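Local coordinates for protein Alpha/beta hydrolase (Legionella pneumophila subsp. pneumophila str. Philadelphia 1, PDB 4EZI) that is of unknown function but has an alpha/beta-hydrolase fold and may act as a lipase on triacylglycerols, at residues D240-I251 / A267-Q277. Numbering follows the deposited sequence.
Sequences DEIFAPPYNTLI and ALPQDPLLIFQ
F243 and F276 are paired in a single antiparallel beta bridge: Q277 N donates to I242 O (2.9 Å) and A244 N to I275 O, and these bonds flank the two phenylalanines, a non-hydrogen-bonded pair. Their CA atoms are 4.3 Å apart, and their side chains run side by side. The rings are near parallel, 20° between planes, but slid so far that they barely overlap; CE1 of F243 meets CE1 of F276 at 3.6 Å. CG2 of I242 lies over the centre of one face of the F243 ring, and CD1 of I251 covers the opposite face near the rim. I275 CG2 sits over the Y247 ring in a CH-pi contact, 3.8 Å from the centroid. I275 CG1 lies between the backbone N and the carbonyl carbon (chi1 72°), over one face of the F276 ring toward the rim. The far end of Y247 packs on P269, with OH 3.6 Å from CD. A water joins Y247 OH to A267 O. A second water takes a hydrogen bond from Q277 NE2 and donates to D240 O and F243 O. The bridge ties the turn between helices 239-242 and 247-254 to the loop leading into helix 278-285. I251 and I275 also touch helix 218-233, and I242 meets F280. These helices lie between strands 193-197 and 310-314, an insertion consistent with an alpha/beta-hydrolase cap or lid.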
loop_
_atom_site.group_PDB
_atom_site.type_symbol
_atom_site.label_atom_id
_atom_site.label_comp_id
_atom_site.label_asym_id
_atom_site.label_seq_id
_atom_site.Cartn_x
_atom_site.Cartn_y
_atom_site.Cartn_z
ATOM N N ASP A 240 -26.151 7.516 -8.255
ATOM C CA ASP A 240 -27.126 8.322 -7.520
ATOM C C ASP A 240 -27.836 7.557 -6.422
ATOM O O ASP A 240 -28.437 8.157 -5.543
ATOM C CB ASP A 240 -28.117 8.954 -8.487
ATOM C CG ASP A 240 -27.415 9.553 -9.677
ATOM O OD1 ASP A 240 -26.509 10.369 -9.432
ATOM O OD2 ASP A 240 -27.720 9.155 -10.819
ATOM N N GLU A 241 -27.747 6.235 -6.444
ATOM C CA GLU A 241 -28.175 5.422 -5.313
ATOM C C GLU A 241 -27.199 5.630 -4.144
ATOM O O GLU A 241 -27.599 5.599 -2.981
ATOM C CB GLU A 241 -28.212 3.935 -5.706
ATOM C CG GLU A 241 -28.582 3.055 -4.518
ATOM C CD GLU A 241 -28.698 1.553 -4.781
ATOM O OE1 GLU A 241 -28.673 1.111 -5.956
ATOM O OE2 GLU A 241 -28.871 0.821 -3.762
ATOM N N ILE A 242 -25.916 5.796 -4.464
ATOM C CA ILE A 242 -24.844 5.889 -3.487
ATOM C C ILE A 242 -24.715 7.312 -2.956
ATOM O O ILE A 242 -24.821 7.556 -1.745
ATOM C CB ILE A 242 -23.514 5.418 -4.123
ATOM C CG1 ILE A 242 -23.620 3.978 -4.634
ATOM C CG2 ILE A 242 -22.375 5.572 -3.138
ATOM C CD1 ILE A 242 -22.455 3.556 -5.452
ATOM N N PHE A 243 -24.478 8.268 -3.858
ATOM C CA PHE A 243 -24.053 9.617 -3.505
ATOM C C PHE A 243 -25.191 10.607 -3.616
ATOM O O PHE A 243 -25.864 10.704 -4.648
ATOM C CB PHE A 243 -22.908 10.079 -4.418
ATOM C CG PHE A 243 -21.650 9.274 -4.260
ATOM C CD1 PHE A 243 -20.978 9.225 -3.038
ATOM C CD2 PHE A 243 -21.104 8.611 -5.338
ATOM C CE1 PHE A 243 -19.804 8.497 -2.905
ATOM C CE2 PHE A 243 -19.950 7.875 -5.208
ATOM C CZ PHE A 243 -19.280 7.845 -3.997
ATOM N N ALA A 244 -25.383 11.387 -2.551
ATOM C CA ALA A 244 -26.343 12.490 -2.520
ATOM C C ALA A 244 -25.846 13.649 -3.370
ATOM O O ALA A 244 -24.647 13.872 -3.504
ATOM C CB ALA A 244 -26.537 12.966 -1.096
ATOM N N PRO A 245 -26.767 14.427 -3.952
ATOM C CA PRO A 245 -26.351 15.552 -4.773
ATOM C C PRO A 245 -25.773 16.662 -3.893
ATOM O O PRO A 245 -26.230 16.855 -2.770
ATOM C CB PRO A 245 -27.634 15.988 -5.471
ATOM C CG PRO A 245 -28.702 15.597 -4.490
ATOM C CD PRO A 245 -28.236 14.300 -3.903
ATOM N N PRO A 246 -24.821 17.437 -4.435
ATOM C CA PRO A 246 -24.221 17.322 -5.771
ATOM C C PRO A 246 -22.980 16.415 -5.816
ATOM O O PRO A 246 -22.260 16.424 -6.806
ATOM C CB PRO A 246 -23.808 18.759 -6.045
ATOM C CG PRO A 246 -23.304 19.224 -4.674
ATOM C CD PRO A 246 -24.260 18.581 -3.681
ATOM N N TYR A 247 -22.738 15.650 -4.760
ATOM C CA TYR A 247 -21.547 14.807 -4.667
ATOM C C TYR A 247 -21.515 13.693 -5.692
ATOM O O TYR A 247 -20.446 13.235 -6.100
ATOM C CB TYR A 247 -21.393 14.247 -3.240
ATOM C CG TYR A 247 -21.329 15.390 -2.257
ATOM C CD1 TYR A 247 -20.214 16.209 -2.209
ATOM C CD2 TYR A 247 -22.413 15.710 -1.431
ATOM C CE1 TYR A 247 -20.155 17.300 -1.362
ATOM C CE2 TYR A 247 -22.354 16.789 -0.579
ATOM C CZ TYR A 247 -21.221 17.589 -0.563
ATOM O OH TYR A 247 -21.163 18.671 0.291
ATOM N N ASN A 248 -22.695 13.301 -6.166
ATOM C CA ASN A 248 -22.808 12.347 -7.246
ATOM C C ASN A 248 -22.077 12.777 -8.502
ATOM O O ASN A 248 -21.559 11.919 -9.230
ATOM C CB ASN A 248 -24.275 12.021 -7.551
ATOM C CG ASN A 248 -25.109 13.233 -7.947
ATOM O OD1 ASN A 248 -24.880 14.358 -7.495
ATOM N ND2 ASN A 248 -26.068 13.005 -8.814
ATOM N N THR A 249 -22.011 14.080 -8.779
ATOM C CA THR A 249 -21.261 14.573 -9.931
ATOM C C THR A 249 -19.939 15.235 -9.531
ATOM O O THR A 249 -19.002 15.242 -10.334
ATOM C CB THR A 249 -22.101 15.496 -10.811
ATOM O OG1 THR A 249 -22.534 16.616 -10.038
ATOM C CG2 THR A 249 -23.270 14.782 -11.448
ATOM N N LEU A 250 -19.832 15.782 -8.323
ATOM C CA LEU A 250 -18.585 16.379 -7.867
ATOM C C LEU A 250 -17.504 15.340 -7.650
ATOM O O LEU A 250 -16.339 15.573 -8.001
ATOM C CB LEU A 250 -18.833 17.168 -6.601
ATOM C CG LEU A 250 -17.671 17.924 -6.013
ATOM C CD1 LEU A 250 -17.057 18.905 -7.032
ATOM C CD2 LEU A 250 -18.092 18.638 -4.751
ATOM N N ILE A 251 -17.838 14.215 -7.023
ATOM C CA ILE A 251 -16.840 13.210 -6.718
ATOM C C ILE A 251 -16.095 12.707 -7.968
ATOM O O ILE A 251 -14.866 12.626 -7.957
ATOM C CB ILE A 251 -17.422 12.089 -5.831
ATOM C CG1 ILE A 251 -17.662 12.664 -4.424
ATOM C CG2 ILE A 251 -16.526 10.838 -5.810
ATOM C CD1 ILE A 251 -18.506 11.814 -3.521
ATOM N N ALA A 267 -13.169 20.349 -0.579
ATOM C CA ALA A 267 -14.428 20.286 -1.341
ATOM C C ALA A 267 -15.460 19.367 -0.719
ATOM O O ALA A 267 -16.621 19.455 -1.080
ATOM C CB ALA A 267 -14.148 19.845 -2.772
ATOM N N LEU A 268 -15.051 18.451 0.146
ATOM C CA LEU A 268 -15.947 17.453 0.701
ATOM C C LEU A 268 -16.235 17.782 2.158
ATOM O O LEU A 268 -15.356 18.245 2.900
ATOM C CB LEU A 268 -15.286 16.073 0.614
ATOM C CG LEU A 268 -15.129 15.540 -0.818
ATOM C CD1 LEU A 268 -14.347 14.231 -0.770
ATOM C CD2 LEU A 268 -16.469 15.386 -1.555
ATOM N N PRO A 269 -17.447 17.465 2.617
ATOM C CA PRO A 269 -17.734 17.665 4.040
ATOM C C PRO A 269 -16.915 16.731 4.935
ATOM O O PRO A 269 -16.515 15.657 4.518
ATOM C CB PRO A 269 -19.221 17.333 4.150
ATOM C CG PRO A 269 -19.488 16.408 3.042
ATOM C CD PRO A 269 -18.554 16.795 1.918
ATOM N N GLN A 270 -16.698 17.151 6.166
ATOM C CA GLN A 270 -15.991 16.313 7.124
ATOM C C GLN A 270 -16.805 15.115 7.613
ATOM O O GLN A 270 -16.224 14.083 7.932
ATOM C CB GLN A 270 -15.450 17.148 8.275
ATOM C CG GLN A 270 -14.148 17.864 7.870
ATOM C CD GLN A 270 -12.936 16.928 7.868
ATOM O OE1 GLN A 270 -12.550 16.428 8.930
ATOM N NE2 GLN A 270 -12.361 16.646 6.668
ATOM N N ASP A 271 -18.133 15.251 7.636
ATOM C CA ASP A 271 -19.032 14.154 8.003
ATOM C C ASP A 271 -19.405 13.356 6.754
ATOM O O ASP A 271 -20.130 13.877 5.902
ATOM C CB ASP A 271 -20.299 14.710 8.655
ATOM C CG ASP A 271 -21.291 13.630 9.062
ATOM O OD1 ASP A 271 -21.053 12.420 8.847
ATOM O OD2 ASP A 271 -22.349 14.004 9.657
ATOM N N PRO A 272 -18.892 12.118 6.617
ATOM C CA PRO A 272 -19.148 11.376 5.390
ATOM C C PRO A 272 -20.607 11.112 5.136
ATOM O O PRO A 272 -20.992 10.882 3.980
ATOM C CB PRO A 272 -18.359 10.062 5.566
ATOM C CG PRO A 272 -17.410 10.288 6.641
ATOM C CD PRO A 272 -18.028 11.352 7.535
ATOM N N LEU A 273 -21.434 11.076 6.187
ATOM C CA LEU A 273 -22.836 10.792 5.934
ATOM C C LEU A 273 -23.454 11.802 4.977
ATOM O O LEU A 273 -24.413 11.473 4.272
ATOM C CB LEU A 273 -23.636 10.734 7.233
ATOM C CG LEU A 273 -23.207 9.618 8.191
ATOM C CD1 LEU A 273 -24.004 9.665 9.483
ATOM C CD2 LEU A 273 -23.320 8.252 7.561
ATOM N N LEU A 274 -22.903 13.018 4.905
ATOM C CA LEU A 274 -23.481 14.075 4.053
ATOM C C LEU A 274 -23.262 13.791 2.564
ATOM O O LEU A 274 -23.998 14.350 1.741
ATOM C CB LEU A 274 -22.918 15.443 4.438
ATOM C CG LEU A 274 -23.398 15.998 5.770
ATOM C CD1 LEU A 274 -22.560 17.198 6.157
ATOM C CD2 LEU A 274 -24.891 16.328 5.695
ATOM N N ILE A 275 -22.319 12.926 2.194
ATOM C CA ILE A 275 -22.129 12.628 0.762
ATOM C C ILE A 275 -22.984 11.473 0.268
ATOM O O ILE A 275 -23.019 11.221 -0.927
ATOM C CB ILE A 275 -20.657 12.415 0.353
ATOM C CG1 ILE A 275 -20.076 11.088 0.870
ATOM C CG2 ILE A 275 -19.837 13.674 0.727
ATOM C CD1 ILE A 275 -18.753 10.709 0.199
ATOM N N PHE A 276 -23.665 10.766 1.174
ATOM C CA PHE A 276 -24.395 9.558 0.794
ATOM C C PHE A 276 -25.884 9.735 0.908
ATOM O O PHE A 276 -26.385 10.430 1.783
ATOM C CB PHE A 276 -23.998 8.378 1.706
ATOM C CG PHE A 276 -22.575 7.921 1.516
ATOM C CD1 PHE A 276 -22.198 7.310 0.346
ATOM C CD2 PHE A 276 -21.614 8.132 2.507
ATOM C CE1 PHE A 276 -20.896 6.903 0.145
ATOM C CE2 PHE A 276 -20.321 7.742 2.304
ATOM C CZ PHE A 276 -19.943 7.119 1.138
ATOM N N GLN A 277 -26.617 9.010 0.077
ATOM C CA GLN A 277 -28.038 8.815 0.354
ATOM C C GLN A 277 -28.174 8.053 1.676
ATOM O O GLN A 277 -27.460 7.099 1.901
ATOM C CB GLN A 277 -28.719 8.030 -0.752
ATOM C CG GLN A 277 -28.998 8.879 -1.993
ATOM C CD GLN A 277 -29.972 10.048 -1.695
ATOM O OE1 GLN A 277 -30.748 9.961 -0.733
ATOM N NE2 GLN A 277 -29.931 11.105 -2.492
HETATM O O HOH W 1 -28.509 10.826 -4.948
HETATM O O HOH W 2 -18.858 20.127 0.634
#